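Aminopentol aminotransferase (Sphingopyxis macrogoltabida, PDB 6HBS) transfers the amino group of aminopentol, the hydrolysed form of fumonisin B1, to pyruvate with the help of pyridoxal 5'-phosphate, giving 2-keto-HFB1 and alanine. Local coordinates at residues Y55-M59 / D388-T392; A342-F348 / P374-L380; P32-P36 / A362-L366. All blocks are in the same frame, centred on the assembly; numbering follows the deposited sequence.

Contact 1 of 3, residues Y55-M59 / D388-T392; sequences YIDYM and DVTET
The phenol of Tyr58 and the hydroxyl of Thr392 meet head on: Tyr58 OH donates to Thr392 OG1 over a short 2.6 Å, and OG1 lies in the plane of the ring, at its edge. The methyl of Thr392 stands off the ring plane, its CG2 3.7 Å from Tyr58 CE2. Ile56 fills the neighbouring place with its longer branch. Its CD1 sits 3.6 Å from Thr392 OG1 and equally 3.6 Å from Asp388 O, covering the polar cluster with a methyl group. A branched aliphatic residue suits a strand position whose side chain faces a helix.

One step outward, Thr392 passes the chain of bonds on. With OG1 anti to its carbonyl carbon (chi1 -66°), the hydroxyl turns back along the helix and donates to Asp388 O at 2.7 Å, while Thr392 N gives the ordinary helical bond to that same oxygen. The two donors approach from opposite faces of the carbonyl plane. Threonine serves well here because one hydroxyl can accept from the tyrosine and still donate to its own helix. The carboxylate of Asp388 is held by a salt bridge to Arg46 and by the backbone N of Thr385, next to the start of the helix, and the ring of Tyr58 also meets that of His384.

At Asp57 the strand ends in an Asx turn that carries Tyr58 in its middle: Asp57 OD1 accepts from Met59 N at 3.0 Å. The segment axes of strand 55-57 and helix 388-392 are inclined at 118°. The whole is a helix laid against a small mixed sheet, strand 54-57 running between strands 46-49 and 370-371, as in the small domain of class-III aminotransferases of fold type I.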
loop_
_atom_site.group_PDB
_atom_site.type_symbol
_atom_site.label_atom_id
_atom_site.label_comp_id
_atom_site.label_asym_id
_atom_site.label_seq_id
_atom_site.Cartn_x
_atom_site.Cartn_y
_atom_site.Cartn_z
ATOM N N TYR A 55 0.217 16.649 22.982
ATOM C CA TYR A 55 1.514 17.081 22.502
ATOM C C TYR A 55 1.318 17.904 21.243
ATOM O O TYR A 55 0.597 17.482 20.306
ATOM C CB TYR A 55 2.465 15.922 22.162
ATOM C CG TYR A 55 2.605 14.879 23.234
ATOM C CD1 TYR A 55 1.723 13.813 23.290
ATOM C CD2 TYR A 55 3.571 14.977 24.221
ATOM C CE1 TYR A 55 1.823 12.862 24.282
ATOM C CE2 TYR A 55 3.659 14.046 25.244
ATOM C CZ TYR A 55 2.808 12.963 25.250
ATOM O OH TYR A 55 2.877 11.992 26.203
ATOM N N ILE A 56 2.007 19.048 21.186
ATOM C CA ILE A 56 2.172 19.732 19.930
ATOM C C ILE A 56 3.110 18.858 19.084
ATOM O O ILE A 56 4.229 18.545 19.506
ATOM C CB ILE A 56 2.709 21.160 20.124
ATOM C CG1 ILE A 56 1.797 21.986 21.039
ATOM C CG2 ILE A 56 2.868 21.821 18.772
ATOM C CD1 ILE A 56 2.423 23.299 21.507
ATOM N N ASP A 57 2.639 18.478 17.889
ATOM C CA ASP A 57 3.235 17.369 17.149
ATOM C C ASP A 57 4.177 17.880 16.045
ATOM O O ASP A 57 3.711 18.342 15.032
ATOM C CB ASP A 57 2.118 16.485 16.599
ATOM C CG ASP A 57 2.591 15.406 15.639
ATOM O OD1 ASP A 57 3.716 14.905 15.823
ATOM O OD2 ASP A 57 1.855 15.161 14.663
ATOM N N TYR A 58 5.500 17.741 16.227
ATOM C CA TYR A 58 6.458 18.164 15.196
ATOM C C TYR A 58 6.853 16.987 14.293
ATOM O O TYR A 58 7.722 17.144 13.454
ATOM C CB TYR A 58 7.660 18.912 15.807
ATOM C CG TYR A 58 7.241 20.263 16.317
ATOM C CD1 TYR A 58 7.086 21.322 15.442
ATOM C CD2 TYR A 58 6.850 20.443 17.625
ATOM C CE1 TYR A 58 6.633 22.562 15.878
ATOM C CE2 TYR A 58 6.363 21.664 18.076
ATOM C CZ TYR A 58 6.292 22.741 17.206
ATOM O OH TYR A 58 5.811 23.953 17.606
ATOM N N MET A 59 6.170 15.843 14.408
ATOM C CA MET A 59 6.344 14.770 13.403
ATOM C C MET A 59 5.314 14.884 12.279
ATOM O O MET A 59 5.534 14.379 11.189
ATOM C CB MET A 59 6.215 13.380 14.015
ATOM C CG MET A 59 7.223 13.053 15.049
ATOM S SD MET A 59 8.841 13.744 14.720
ATOM C CE MET A 59 9.379 12.922 13.236
ATOM N N ASP A 388 1.153 28.066 19.192
ATOM C CA ASP A 388 1.808 26.763 19.313
ATOM C C ASP A 388 3.326 26.939 19.437
ATOM O O ASP A 388 3.949 26.290 20.232
ATOM C CB ASP A 388 1.502 25.863 18.114
ATOM C CG ASP A 388 0.054 25.434 18.053
ATOM O OD1 ASP A 388 -0.595 25.419 19.109
ATOM O OD2 ASP A 388 -0.421 25.170 16.939
ATOM N N VAL A 389 3.916 27.769 18.574
ATOM C CA VAL A 389 5.375 27.993 18.582
ATOM C C VAL A 389 5.791 28.666 19.909
ATOM O O VAL A 389 6.776 28.267 20.528
ATOM C CB VAL A 389 5.836 28.777 17.340
ATOM C CG1 VAL A 389 7.340 29.040 17.384
ATOM C CG2 VAL A 389 5.479 28.042 16.049
ATOM N N THR A 390 4.986 29.610 20.413
ATOM C CA THR A 390 5.317 30.242 21.680
ATOM C C THR A 390 5.341 29.203 22.787
ATOM O O THR A 390 6.305 29.163 23.569
ATOM C CB THR A 390 4.350 31.379 22.033
ATOM O OG1 THR A 390 4.434 32.334 20.988
ATOM C CG2 THR A 390 4.699 32.069 23.325
ATOM N N GLU A 391 4.303 28.359 22.852
ATOM C CA GLU A 391 4.203 27.343 23.895
ATOM C C GLU A 391 5.286 26.271 23.700
ATOM O O GLU A 391 5.796 25.700 24.679
ATOM C CB GLU A 391 2.799 26.719 23.922
ATOM C CG GLU A 391 1.787 27.561 24.685
ATOM C CD GLU A 391 2.237 27.985 26.082
ATOM O OE1 GLU A 391 2.489 27.101 26.926
ATOM O OE2 GLU A 391 2.405 29.200 26.297
ATOM N N THR A 392 5.643 25.989 22.442
ATOM C CA THR A 392 6.712 25.026 22.192
ATOM C C THR A 392 8.001 25.507 22.882
ATOM O O THR A 392 8.711 24.755 23.541
ATOM C CB THR A 392 6.876 24.827 20.685
ATOM O OG1 THR A 392 5.671 24.214 20.207
ATOM C CG2 THR A 392 8.090 24.003 20.358
#

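Contact 2 of 3, residues A342-F348 / P374-L380; sequences AQMPQIF and PYHNMFL
Pro345 and Met378 form the tight centre of this contact. Met378 N donates to Pro345 O at 2.8 Å, almost straight at 177°. Pro345 has no N-H to return the bond, and Met378 O takes Asn377 ND2 instead, with Met344 CA in a CA-H...O contact. Two residues further along, Leu380 N bonds to Gln343 O at 2.9 Å, so the segments run antiparallel. Around these two bonds many of the side chains are apolar. Met378 bends at its last torsion (chi3 -81°) to bring CE within 3.8 Å of Ile347 CD1. Met344 SD lies 5.3 Å from the centroid of the Phe379 ring, obliquely, a Met-aromatic contact suited to a flexible, polarisable side chain, and Met344 CE packs against Phe379 CE2.

Gln346 OE1 is close to Asn377 N but not bonded to it, and Gln346 NE2 binds Glu203 O. The looser side is that of partly exposed His376, whose CB points away from the other segment; His376 ND1 bonds to Asn377 O at 2.7 Å, along a lone pair in the carbonyl plane.

Asn377 OD1 accepts from Arg233 of the cofactor pocket. The polar amide therefore ties a backbone pairing flanked mostly by apolar side chains to the pocket wall, and probably helps to position Arg233.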
loop_
_atom_site.group_PDB
_atom_site.type_symbol
_atom_site.label_atom_id
_atom_site.label_comp_id
_atom_site.label_asym_id
_atom_site.label_seq_id
_atom_site.Cartn_x
_atom_site.Cartn_y
_atom_site.Cartn_z
ATOM N N ALA A 342 13.791 24.914 7.533
ATOM C CA ALA A 342 13.192 25.116 8.851
ATOM C C ALA A 342 11.826 24.420 8.949
ATOM O O ALA A 342 11.426 24.042 10.049
ATOM C CB ALA A 342 13.044 26.588 9.161
ATOM N N GLN A 343 11.125 24.255 7.819
ATOM C CA GLN A 343 9.789 23.572 7.794
ATOM C C GLN A 343 9.911 22.026 7.849
ATOM O O GLN A 343 8.876 21.330 7.973
ATOM C CB GLN A 343 8.987 24.023 6.564
ATOM C CG GLN A 343 9.523 23.586 5.200
ATOM C CD GLN A 343 10.455 24.562 4.521
ATOM O OE1 GLN A 343 11.215 25.247 5.194
ATOM N NE2 GLN A 343 10.416 24.623 3.191
ATOM N N MET A 344 11.117 21.470 7.656
ATOM C CA MET A 344 11.370 20.029 7.813
ATOM C C MET A 344 12.697 19.855 8.528
ATOM O O MET A 344 13.645 19.340 7.943
ATOM C CB MET A 344 11.458 19.299 6.469
ATOM C CG MET A 344 10.167 19.270 5.731
ATOM S SD MET A 344 10.225 18.353 4.154
ATOM C CE MET A 344 11.025 16.808 4.564
ATOM N N PRO A 345 12.799 20.293 9.799
ATOM C CA PRO A 345 14.099 20.447 10.441
ATOM C C PRO A 345 14.636 19.189 11.103
ATOM O O PRO A 345 13.884 18.358 11.620
ATOM C CB PRO A 345 13.820 21.557 11.489
ATOM C CG PRO A 345 12.390 21.323 11.896
ATOM C CD PRO A 345 11.699 20.800 10.640
ATOM N N GLN A 346 15.958 19.054 11.038
ATOM C CA GLN A 346 16.702 18.096 11.840
ATOM C C GLN A 346 17.384 18.927 12.935
ATOM O O GLN A 346 18.083 19.904 12.637
ATOM C CB GLN A 346 17.709 17.360 10.959
ATOM C CG GLN A 346 18.472 16.242 11.642
ATOM C CD GLN A 346 17.705 14.943 11.597
ATOM O OE1 GLN A 346 16.683 14.809 12.270
ATOM N NE2 GLN A 346 18.200 13.990 10.802
ATOM N N ILE A 347 17.143 18.567 14.184
ATOM C CA ILE A 347 17.582 19.373 15.328
ATOM C C ILE A 347 18.392 18.453 16.246
ATOM O O ILE A 347 17.852 17.704 17.023
ATOM C CB ILE A 347 16.381 20.029 16.041
ATOM C CG1 ILE A 347 15.567 20.910 15.088
ATOM C CG2 ILE A 347 16.865 20.820 17.254
ATOM C CD1 ILE A 347 14.268 21.478 15.687
ATOM N N PHE A 348 19.708 18.488 16.053
ATOM C CA PHE A 348 20.652 17.750 16.826
ATOM C C PHE A 348 21.470 18.697 17.727
ATOM O O PHE A 348 21.445 19.927 17.554
ATOM C CB PHE A 348 21.630 17.030 15.889
ATOM C CG PHE A 348 21.090 15.870 15.081
ATOM C CD1 PHE A 348 19.796 15.391 15.234
ATOM C CD2 PHE A 348 21.913 15.236 14.156
ATOM C CE1 PHE A 348 19.332 14.324 14.471
ATOM C CE2 PHE A 348 21.437 14.188 13.380
ATOM C CZ PHE A 348 20.155 13.720 13.555
ATOM N N PRO A 374 14.702 13.077 18.331
ATOM C CA PRO A 374 16.153 13.209 18.417
ATOM C C PRO A 374 16.983 12.605 17.276
ATOM O O PRO A 374 18.191 12.886 17.256
ATOM C CB PRO A 374 16.464 12.449 19.716
ATOM C CG PRO A 374 15.452 11.368 19.748
ATOM C CD PRO A 374 14.197 12.035 19.241
ATOM N N TYR A 375 16.377 11.824 16.341
ATOM C CA TYR A 375 17.205 11.255 15.231
ATOM C C TYR A 375 16.564 11.376 13.831
ATOM O O TYR A 375 17.264 11.198 12.833
ATOM C CB TYR A 375 17.690 9.840 15.591
ATOM C CG TYR A 375 16.661 8.746 15.617
ATOM C CD1 TYR A 375 16.083 8.271 14.441
ATOM C CD2 TYR A 375 16.281 8.155 16.809
ATOM C CE1 TYR A 375 15.143 7.245 14.446
ATOM C CE2 TYR A 375 15.330 7.138 16.834
ATOM C CZ TYR A 375 14.774 6.671 15.649
ATOM O OH TYR A 375 13.832 5.688 15.672
ATOM N N HIS A 376 15.278 11.712 13.740
ATOM C CA HIS A 376 14.539 11.774 12.482
ATOM C C HIS A 376 14.105 13.209 12.257
ATOM O O HIS A 376 13.697 13.899 13.209
ATOM C CB HIS A 376 13.321 10.838 12.515
ATOM C CG HIS A 376 12.606 10.636 11.212
ATOM N ND1 HIS A 376 11.870 11.641 10.597
ATOM C CD2 HIS A 376 12.461 9.523 10.440
ATOM C CE1 HIS A 376 11.331 11.174 9.481
ATOM N NE2 HIS A 376 11.679 9.854 9.362
ATOM N N ASN A 377 14.117 13.653 11.002
ATOM C CA ASN A 377 13.694 15.005 10.733
ATOM C C ASN A 377 12.228 15.177 11.129
ATOM O O ASN A 377 11.440 14.219 11.116
ATOM C CB ASN A 377 13.880 15.464 9.285
ATOM C CG ASN A 377 12.909 14.815 8.324
ATOM O OD1 ASN A 377 13.172 13.723 7.837
ATOM N ND2 ASN A 377 11.775 15.467 8.063
ATOM N N MET A 378 11.906 16.428 11.495
ATOM C CA MET A 378 10.569 16.841 11.861
ATOM C C MET A 378 9.904 17.544 10.688
ATOM O O MET A 378 10.471 17.654 9.602
ATOM C CB MET A 378 10.654 17.710 13.120
ATOM C CG MET A 378 10.933 16.838 14.304
ATOM S SD MET A 378 11.559 17.721 15.740
ATOM C CE MET A 378 13.284 17.870 15.289
ATOM N N PHE A 379 8.660 17.960 10.909
ATOM C CA PHE A 379 7.828 18.566 9.914
ATOM C C PHE A 379 6.955 19.650 10.556
ATOM O O PHE A 379 6.480 19.484 11.680
ATOM C CB PHE A 379 6.872 17.540 9.298
ATOM C CG PHE A 379 7.505 16.360 8.601
ATOM C CD1 PHE A 379 7.978 15.271 9.314
ATOM C CD2 PHE A 379 7.663 16.367 7.224
ATOM C CE1 PHE A 379 8.526 14.185 8.647
ATOM C CE2 PHE A 379 8.231 15.286 6.561
ATOM C CZ PHE A 379 8.627 14.187 7.271
ATOM N N LEU A 380 6.728 20.726 9.807
ATOM C CA LEU A 380 5.717 21.721 10.152
ATOM C C LEU A 380 4.461 21.478 9.312
ATOM O O LEU A 380 4.537 21.108 8.144
ATOM C CB LEU A 380 6.252 23.138 9.921
ATOM C CG LEU A 380 6.922 23.797 11.125
ATOM C CD1 LEU A 380 5.935 24.086 12.233
ATOM C CD2 LEU A 380 8.087 22.966 11.639
#

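Contact 3 of 3, residues P32-P36 / A362-L366; sequences PPEFP and AAACL
Phe35 closes a type I beta turn, Pro32 to Phe35, and sets its ring on Leu366 of helix 356-367, a turn packed against a helix far from the centre of the chain, in the class-III aminotransferase fold. A backbone bond from Phe35 N to Pro32 O at 3.1 Å pins the turn, and proline, with phi held near -65°, suits the second position, Pro33.

No hydrogen bond joins the two segments. The central interaction is CH-pi: Leu366 CD1 stands 3.6 Å from the centroid of the Phe35 ring, only 10° off the normal, squarely over one face. The two side chains cross at about a right angle, and leucine's second methyl, CD2, lies on the CE2 side. Tyr371 meets the Phe35 ring edge-to-face.

Plain apolar contacts complete the fit. Ala363, small enough to let the turn come near, touches Pro32 CB with its CB at 4.0 Å. Exposed Glu34 lays the aliphatic root of its side chain on the leucine, with CB 3.9 Å from Leu366 CD1, while the polar end of the bent chain, OE1, only lies alongside the Ala363 methyl. At the ring's edge, near its plane, Ala362 CB lies 3.9 Å from Phe35 CZ.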
loop_
_atom_site.group_PDB
_atom_site.type_symbol
_atom_site.label_atom_id
_atom_site.label_comp_id
_atom_site.label_asym_id
_atom_site.label_seq_id
_atom_site.Cartn_x
_atom_site.Cartn_y
_atom_site.Cartn_z
ATOM N N PRO A 32 13.800 7.314 23.779
ATOM C CA PRO A 32 13.698 7.229 25.238
ATOM C C PRO A 32 12.382 6.575 25.661
ATOM O O PRO A 32 11.367 6.653 24.959
ATOM C CB PRO A 32 13.848 8.684 25.718
ATOM C CG PRO A 32 14.666 9.336 24.600
ATOM C CD PRO A 32 14.206 8.646 23.314
ATOM N N PRO A 33 12.356 5.896 26.828
ATOM C CA PRO A 33 11.185 5.116 27.236
ATOM C C PRO A 33 9.945 5.967 27.528
ATOM O O PRO A 33 8.839 5.449 27.523
ATOM C CB PRO A 33 11.689 4.370 28.491
ATOM C CG PRO A 33 12.780 5.265 29.037
ATOM C CD PRO A 33 13.460 5.798 27.795
ATOM N N GLU A 34 10.143 7.274 27.730
ATOM C CA GLU A 34 9.062 8.216 27.995
ATOM C C GLU A 34 8.162 8.411 26.770
ATOM O O GLU A 34 7.045 8.893 26.906
ATOM C CB GLU A 34 9.636 9.574 28.407
ATOM C CG GLU A 34 10.367 9.532 29.742
ATOM C CD GLU A 34 11.874 9.381 29.690
ATOM O OE1 GLU A 34 12.398 8.828 28.703
ATOM O OE2 GLU A 34 12.518 9.816 30.654
ATOM N N PHE A 35 8.674 8.128 25.570
ATOM C CA PHE A 35 7.911 8.338 24.338
ATOM C C PHE A 35 6.735 7.365 24.321
ATOM O O PHE A 35 6.927 6.159 24.465
ATOM C CB PHE A 35 8.797 8.219 23.097
ATOM C CG PHE A 35 9.537 9.491 22.773
ATOM C CD1 PHE A 35 10.720 9.811 23.426
ATOM C CD2 PHE A 35 9.018 10.397 21.866
ATOM C CE1 PHE A 35 11.382 11.002 23.147
ATOM C CE2 PHE A 35 9.663 11.597 21.597
ATOM C CZ PHE A 35 10.851 11.896 22.243
ATOM N N PRO A 36 5.486 7.864 24.196
ATOM C CA PRO A 36 4.323 6.992 24.011
ATOM C C PRO A 36 4.311 6.303 22.630
ATOM O O PRO A 36 4.659 6.918 21.617
ATOM C CB PRO A 36 3.141 7.961 24.130
ATOM C CG PRO A 36 3.694 9.280 23.658
ATOM C CD PRO A 36 5.129 9.287 24.144
ATOM N N ALA A 362 14.920 15.743 24.018
ATOM C CA ALA A 362 13.665 15.382 23.373
ATOM C C ALA A 362 12.704 14.831 24.429
ATOM O O ALA A 362 11.538 15.174 24.435
ATOM C CB ALA A 362 13.911 14.389 22.231
ATOM N N ALA A 363 13.212 14.002 25.351
ATOM C CA ALA A 363 12.336 13.387 26.344
ATOM C C ALA A 363 11.792 14.464 27.287
ATOM O O ALA A 363 10.645 14.392 27.702
ATOM C CB ALA A 363 13.047 12.309 27.127
ATOM N N ALA A 364 12.649 15.434 27.642
ATOM C CA ALA A 364 12.273 16.523 28.558
ATOM C C ALA A 364 11.202 17.393 27.890
ATOM O O ALA A 364 10.316 17.890 28.542
ATOM C CB ALA A 364 13.495 17.328 28.946
ATOM N N CYS A 365 11.260 17.526 26.562
ATOM C CA CYS A 365 10.222 18.272 25.837
ATOM C C CYS A 365 8.838 17.598 25.951
ATOM O O CYS A 365 7.823 18.305 25.943
ATOM C CB CYS A 365 10.559 18.446 24.369
ATOM S SG CYS A 365 11.904 19.599 24.014
ATOM N N LEU A 366 8.781 16.258 26.042
ATOM C CA LEU A 366 7.482 15.534 26.214
ATOM C C LEU A 366 6.739 16.048 27.448
ATOM O O LEU A 366 5.535 16.237 27.395
ATOM C CB LEU A 366 7.679 14.023 26.372
ATOM C CG LEU A 366 8.097 13.243 25.131
ATOM C CD1 LEU A 366 8.389 11.775 25.489
ATOM C CD2 LEU A 366 7.051 13.320 24.032
#

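Overall arrangement
All three contacts are largely buried, but their settings differ. Contact 2 lies deepest and nearest the cofactor, and relies on backbone hydrogen bonds between two antiparallel segments. Contact 1 joins strand 54-57 and the turn after it to helix 386-405, by the packing of Ile56 and one hydroxyl-hydroxyl bond, with exposed Glu391 at its border. Contact 3, furthest from the chain's centre, has no polar bond across it and a solvent-facing Glu34. They connect: Tyr58 O in contact 1 probably accepts a hydrogen bond from Phe379 N of contact 2, Tyr55 packs on Pro36 and Leu366, and Pro374 touches Ala362. Along the chain contact 3 crosses both others, and contact 2 is nested inside contact 1's loop.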